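Local coordinates for berberine bridge enzyme-like protein (Arabidopsis thaliana, PDB 5D79) that carries FAD as an oxidoreductase of the berberine bridge enzyme-like family and takes part in adaptation to salt stress, at residues K272-I286 against N312-L324. Sequence-based numbering, arbitrary orientation.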
loop_
_atom_site.group_PDB
_atom_site.type_symbol
_atom_site.label_atom_id
_atom_site.label_comp_id
_atom_site.label_asym_id
_atom_site.label_seq_id
_atom_site.Cartn_x
_atom_site.Cartn_y
_atom_site.Cartn_z
ATOM N N LYS A 272 -4.786 13.819 23.485
ATOM C CA LYS A 272 -3.390 14.138 23.763
ATOM C C LYS A 272 -2.446 13.570 22.697
ATOM O O LYS A 272 -1.480 14.232 22.314
ATOM C CB LYS A 272 -3.002 13.621 25.151
ATOM C CG LYS A 272 -1.507 13.574 25.420
ATOM C CD LYS A 272 -0.886 14.967 25.432
ATOM C CE LYS A 272 0.615 14.917 25.716
ATOM N NZ LYS A 272 0.909 14.564 27.132
ATOM N N TRP A 273 -2.718 12.353 22.224
ATOM C CA TRP A 273 -1.918 11.741 21.157
ATOM C C TRP A 273 -1.868 12.661 19.936
ATOM O O TRP A 273 -0.844 12.787 19.284
ATOM C CB TRP A 273 -2.485 10.366 20.778
ATOM C CG TRP A 273 -1.806 9.651 19.599
ATOM C CD1 TRP A 273 -0.770 8.763 19.665
ATOM C CD2 TRP A 273 -2.154 9.750 18.199
ATOM N NE1 TRP A 273 -0.444 8.312 18.399
ATOM C CE2 TRP A 273 -1.274 8.908 17.486
ATOM C CE3 TRP A 273 -3.108 10.491 17.482
ATOM C CZ2 TRP A 273 -1.320 8.782 16.096
ATOM C CZ3 TRP A 273 -3.154 10.359 16.099
ATOM C CH2 TRP A 273 -2.267 9.512 15.423
ATOM N N GLN A 274 -2.980 13.322 19.649
ATOM C CA GLN A 274 -3.095 14.147 18.450
ATOM C C GLN A 274 -2.129 15.310 18.425
ATOM O O GLN A 274 -1.788 15.815 17.357
ATOM C CB GLN A 274 -4.513 14.691 18.307
ATOM C CG GLN A 274 -5.481 13.746 17.642
ATOM C CD GLN A 274 -6.734 14.462 17.232
ATOM O OE1 GLN A 274 -7.128 14.419 16.076
ATOM N NE2 GLN A 274 -7.365 15.148 18.184
ATOM N N TYR A 275 -1.709 15.747 19.605
ATOM C CA TYR A 275 -0.802 16.876 19.709
ATOM C C TYR A 275 0.655 16.417 19.837
ATOM O O TYR A 275 1.574 17.146 19.473
ATOM C CB TYR A 275 -1.201 17.760 20.895
ATOM C CG TYR A 275 -2.544 18.448 20.718
ATOM C CD1 TYR A 275 -3.728 17.831 21.115
ATOM C CD2 TYR A 275 -2.627 19.713 20.152
ATOM C CE1 TYR A 275 -4.956 18.450 20.955
ATOM C CE2 TYR A 275 -3.850 20.349 19.992
ATOM C CZ TYR A 275 -5.014 19.715 20.387
ATOM O OH TYR A 275 -6.234 20.354 20.219
ATOM N N ALA A 276 0.856 15.196 20.325
ATOM C CA ALA A 276 2.191 14.694 20.655
ATOM C C ALA A 276 2.832 13.809 19.590
ATOM O O ALA A 276 4.049 13.860 19.410
ATOM C CB ALA A 276 2.136 13.918 21.980
ATOM N N ALA A 277 2.015 12.997 18.909
ATOM C CA ALA A 277 2.483 11.847 18.116
ATOM C C ALA A 277 3.395 12.191 16.939
ATOM O O ALA A 277 4.329 11.433 16.644
ATOM C CB ALA A 277 1.294 11.056 17.616
ATOM N N ASP A 278 3.130 13.318 16.270
ATOM C CA ASP A 278 3.934 13.733 15.118
ATOM C C ASP A 278 5.134 14.605 15.501
ATOM O O ASP A 278 5.925 14.982 14.647
ATOM C CB ASP A 278 3.061 14.473 14.087
ATOM C CG ASP A 278 2.799 15.925 14.457
ATOM O OD1 ASP A 278 2.323 16.189 15.586
ATOM O OD2 ASP A 278 3.073 16.809 13.612
ATOM N N LYS A 279 5.274 14.913 16.784
ATOM C CA LYS A 279 6.324 15.819 17.241
ATOM C C LYS A 279 7.356 15.133 18.135
ATOM O O LYS A 279 8.327 15.765 18.548
ATOM C CB LYS A 279 5.715 16.998 18.000
ATOM C CG LYS A 279 4.769 17.867 17.182
ATOM C CD LYS A 279 4.062 18.885 18.078
ATOM C CE LYS A 279 2.884 19.525 17.376
ATOM N NZ LYS A 279 1.986 18.495 16.767
ATOM N N VAL A 280 7.146 13.855 18.454
ATOM C CA VAL A 280 8.101 13.122 19.284
ATOM C C VAL A 280 9.339 12.825 18.456
ATOM O O VAL A 280 9.318 13.064 17.255
ATOM C CB VAL A 280 7.502 11.816 19.835
ATOM C CG1 VAL A 280 6.498 12.118 20.941
ATOM C CG2 VAL A 280 6.880 10.995 18.716
ATOM N N PRO A 281 10.426 12.314 19.082
ATOM C CA PRO A 281 11.605 12.062 18.240
ATOM C C PRO A 281 11.320 11.082 17.112
ATOM O O PRO A 281 10.378 10.298 17.213
ATOM C CB PRO A 281 12.626 11.485 19.229
ATOM C CG PRO A 281 12.245 12.070 20.535
ATOM C CD PRO A 281 10.740 12.120 20.516
ATOM N N ASP A 282 12.119 11.163 16.048
ATOM C CA ASP A 282 11.989 10.324 14.861
ATOM C C ASP A 282 12.035 8.847 15.207
ATOM O O ASP A 282 11.492 8.015 14.483
ATOM C CB ASP A 282 13.103 10.630 13.856
ATOM C CG ASP A 282 12.918 11.950 13.155
ATOM O OD1 ASP A 282 11.955 12.671 13.483
ATOM O OD2 ASP A 282 13.755 12.280 12.285
ATOM N N ASP A 283 12.708 8.532 16.307
ATOM C CA ASP A 283 12.875 7.152 16.767
ATOM C C ASP A 283 11.585 6.520 17.323
ATOM O O ASP A 283 11.478 5.305 17.398
ATOM C CB ASP A 283 13.982 7.086 17.834
ATOM C CG ASP A 283 15.378 7.271 17.250
ATOM O OD1 ASP A 283 15.582 6.911 16.071
ATOM O OD2 ASP A 283 16.272 7.770 17.971
ATOM N N LEU A 284 10.614 7.352 17.688
ATOM C CA LEU A 284 9.372 6.887 18.303
ATOM C C LEU A 284 8.163 6.907 17.362
ATOM O O LEU A 284 7.743 7.957 16.885
ATOM C CB LEU A 284 9.050 7.722 19.553
ATOM C CG LEU A 284 7.798 7.327 20.347
ATOM C CD1 LEU A 284 7.834 5.844 20.687
ATOM C CD2 LEU A 284 7.686 8.149 21.627
ATOM N N PHE A 285 7.605 5.724 17.137
ATOM C CA PHE A 285 6.413 5.525 16.330
ATOM C C PHE A 285 5.263 5.122 17.230
ATOM O O PHE A 285 5.345 4.092 17.881
ATOM C CB PHE A 285 6.659 4.437 15.275
ATOM C CG PHE A 285 5.435 4.065 14.472
ATOM C CD1 PHE A 285 5.063 4.805 13.363
ATOM C CD2 PHE A 285 4.660 2.965 14.825
ATOM C CE1 PHE A 285 3.937 4.457 12.623
ATOM C CE2 PHE A 285 3.537 2.614 14.084
ATOM C CZ PHE A 285 3.181 3.360 12.983
ATOM N N ILE A 286 4.202 5.925 17.271
ATOM C CA ILE A 286 3.030 5.607 18.088
ATOM C C ILE A 286 1.722 5.644 17.283
ATOM O O ILE A 286 1.224 6.713 16.916
ATOM C CB ILE A 286 2.876 6.575 19.293
ATOM C CG1 ILE A 286 4.212 7.152 19.737
ATOM C CG2 ILE A 286 2.182 5.889 20.471
ATOM C CD1 ILE A 286 4.031 8.246 20.733
ATOM N N ASN A 312 15.086 4.147 27.628
ATOM C CA ASN A 312 15.021 5.395 26.882
ATOM C C ASN A 312 13.626 5.665 26.359
ATOM O O ASN A 312 13.186 6.813 26.313
ATOM C CB ASN A 312 16.012 5.386 25.720
ATOM C CG ASN A 312 17.450 5.386 26.188
ATOM O OD1 ASN A 312 17.730 5.632 27.356
ATOM N ND2 ASN A 312 18.370 5.115 25.278
ATOM N N LEU A 313 12.933 4.608 25.950
ATOM C CA LEU A 313 11.539 4.735 25.546
ATOM C C LEU A 313 10.706 5.256 26.714
ATOM O O LEU A 313 9.893 6.167 26.552
ATOM C CB LEU A 313 10.983 3.392 25.058
ATOM C CG LEU A 313 9.450 3.326 24.991
ATOM C CD1 LEU A 313 8.927 4.268 23.917
ATOM C CD2 LEU A 313 8.926 1.908 24.785
ATOM N N LEU A 314 10.932 4.676 27.891
ATOM C CA LEU A 314 10.121 4.949 29.076
ATOM C C LEU A 314 10.296 6.377 29.577
ATOM O O LEU A 314 9.328 7.026 29.970
ATOM C CB LEU A 314 10.463 3.953 30.198
ATOM C CG LEU A 314 10.065 2.500 29.913
ATOM C CD1 LEU A 314 10.536 1.562 31.016
ATOM C CD2 LEU A 314 8.562 2.405 29.701
ATOM N N ALA A 315 11.539 6.849 29.571
ATOM C CA ALA A 315 11.857 8.197 30.007
ATOM C C ALA A 315 11.303 9.199 29.014
ATOM O O ALA A 315 10.865 10.288 29.390
ATOM C CB ALA A 315 13.352 8.366 30.151
ATOM N N LEU A 316 11.322 8.821 27.741
ATOM C CA LEU A 316 10.803 9.684 26.692
ATOM C C LEU A 316 9.280 9.774 26.785
ATOM O O LEU A 316 8.694 10.826 26.529
ATOM C CB LEU A 316 11.238 9.178 25.317
ATOM C CG LEU A 316 10.846 10.010 24.093
ATOM C CD1 LEU A 316 11.408 11.412 24.160
ATOM C CD2 LEU A 316 11.308 9.323 22.823
ATOM N N MET A 317 8.636 8.687 27.188
ATOM C CA MET A 317 7.179 8.650 27.161
ATOM C C MET A 317 6.526 9.281 28.388
ATOM O O MET A 317 5.362 9.666 28.333
ATOM C CB MET A 317 6.687 7.210 27.000
ATOM C CG MET A 317 6.722 6.696 25.559
ATOM S SD MET A 317 5.200 6.974 24.630
ATOM C CE MET A 317 4.041 6.072 25.642
ATOM N N GLU A 318 7.253 9.376 29.495
ATOM C CA GLU A 318 6.718 10.049 30.684
ATOM C C GLU A 318 6.838 11.559 30.493
ATOM O O GLU A 318 6.073 12.351 31.059
ATOM C CB GLU A 318 7.451 9.594 31.954
ATOM C CG GLU A 318 7.201 8.137 32.342
ATOM C CD GLU A 318 8.467 7.426 32.799
ATOM O OE1 GLU A 318 9.536 8.080 32.818
ATOM O OE2 GLU A 318 8.395 6.217 33.130
ATOM N N GLU A 319 7.813 11.930 29.668
ATOM C CA GLU A 319 8.098 13.309 29.294
ATOM C C GLU A 319 7.088 13.873 28.288
ATOM O O GLU A 319 6.554 14.967 28.481
ATOM C CB GLU A 319 9.517 13.390 28.721
ATOM C CG GLU A 319 9.827 14.643 27.922
ATOM C CD GLU A 319 10.214 15.815 28.796
ATOM O OE1 GLU A 319 10.183 15.668 30.041
ATOM O OE2 GLU A 319 10.554 16.880 28.229
ATOM N N LYS A 320 6.820 13.123 27.222
ATOM C CA LYS A 320 6.004 13.627 26.122
ATOM C C LYS A 320 4.550 13.109 26.119
ATOM O O LYS A 320 3.659 13.753 25.552
ATOM C CB LYS A 320 6.672 13.285 24.781
ATOM C CG LYS A 320 8.057 13.897 24.555
ATOM C CD LYS A 320 8.018 15.419 24.510
ATOM C CE LYS A 320 9.039 15.982 23.517
ATOM N NZ LYS A 320 8.702 15.724 22.076
ATOM N N PHE A 321 4.309 11.962 26.747
ATOM C CA PHE A 321 3.007 11.298 26.668
ATOM C C PHE A 321 2.691 10.541 27.964
ATOM O O PHE A 321 2.442 9.340 27.932
ATOM C CB PHE A 321 3.003 10.330 25.468
ATOM C CG PHE A 321 1.630 9.970 24.943
ATOM C CD1 PHE A 321 0.475 10.439 25.547
ATOM C CD2 PHE A 321 1.511 9.143 23.838
ATOM C CE1 PHE A 321 -0.770 10.103 25.055
ATOM C CE2 PHE A 321 0.267 8.796 23.340
ATOM C CZ PHE A 321 -0.874 9.281 23.950
ATOM N N PRO A 322 2.721 11.233 29.116
ATOM C CA PRO A 322 2.532 10.474 30.354
ATOM C C PRO A 322 1.093 10.025 30.546
ATOM O O PRO A 322 0.827 9.212 31.421
ATOM C CB PRO A 322 2.949 11.471 31.440
ATOM C CG PRO A 322 2.664 12.784 30.870
ATOM C CD PRO A 322 2.926 12.669 29.386
ATOM N N GLU A 323 0.182 10.537 29.732
ATOM C CA GLU A 323 -1.224 10.167 29.832
ATOM C C GLU A 323 -1.471 8.726 29.378
ATOM O O GLU A 323 -2.458 8.107 29.767
ATOM C CB GLU A 323 -2.091 11.128 29.007
ATOM C CG GLU A 323 -2.141 12.559 29.541
ATOM C CD GLU A 323 -0.908 13.367 29.176
ATOM O OE1 GLU A 323 -0.236 12.990 28.197
ATOM O OE2 GLU A 323 -0.609 14.363 29.879
ATOM N N LEU A 324 -0.571 8.193 28.556
ATOM C CA LEU A 324 -0.693 6.815 28.092
ATOM C C LEU A 324 -0.493 5.816 29.235
ATOM O O LEU A 324 -1.092 4.746 29.239
ATOM C CB LEU A 324 0.302 6.531 26.967
ATOM C CG LEU A 324 -0.102 5.270 26.198
ATOM C CD1 LEU A 324 -1.532 5.405 25.688
ATOM C CD2 LEU A 324 0.846 4.923 25.061
HETATM O O HOH W 1 5.551 15.439 21.138
#
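Phe321, the first residue to leave helical geometry after helix 310-320, turns its ring in against helix 263-276, a worked example of two helices closing over one antiparallel sheet. With CG anti to the backbone N (chi1 -158°), the ring takes Lys272 CG and Trp273 CB obliquely from one side, while Leu324 CB of its own segment lies over the centre of the other face. Phe321 CZ is 3.7 Å from Trp273 CB, and CE2 meets the edge of the indole. Lys272 slides past in the opposite direction, its CG 3.6 Å from Phe321 CE1. Ile286 CD1 lies at the edge of the phenyl ring, near its plane, 4.1 Å from Phe321 CD2. Cut back to an alanine, this position would probably leave a gap beside Trp273 and the aliphatic stem of Lys272 without its apolar support. The indole is itself fixed by Trp273 NE1, which donates to Ile286 O at 2.7 Å, from above the carbonyl plane, tying the helix to strand 284-292. Further along, Leu284 splits its methyls, CD1 packing 3.8 Å from Leu313 CD1 and CD2 on Leu316 and Met317 SD; Phe256 of strand 253-260 touches Leu284, Ile286 and Leu313.

The outer side is looser. Lys320 runs past Val280 in the opposite direction, and a water that donates to Ala276 O at 2.8 Å weakly accepts from Lys320 NZ. Lys272 pairs with Glu323, though their modelled closeness is doubtful. Apolar side chains thus appear to bind the helices to the sheet, with charge and water gathered toward the outer side.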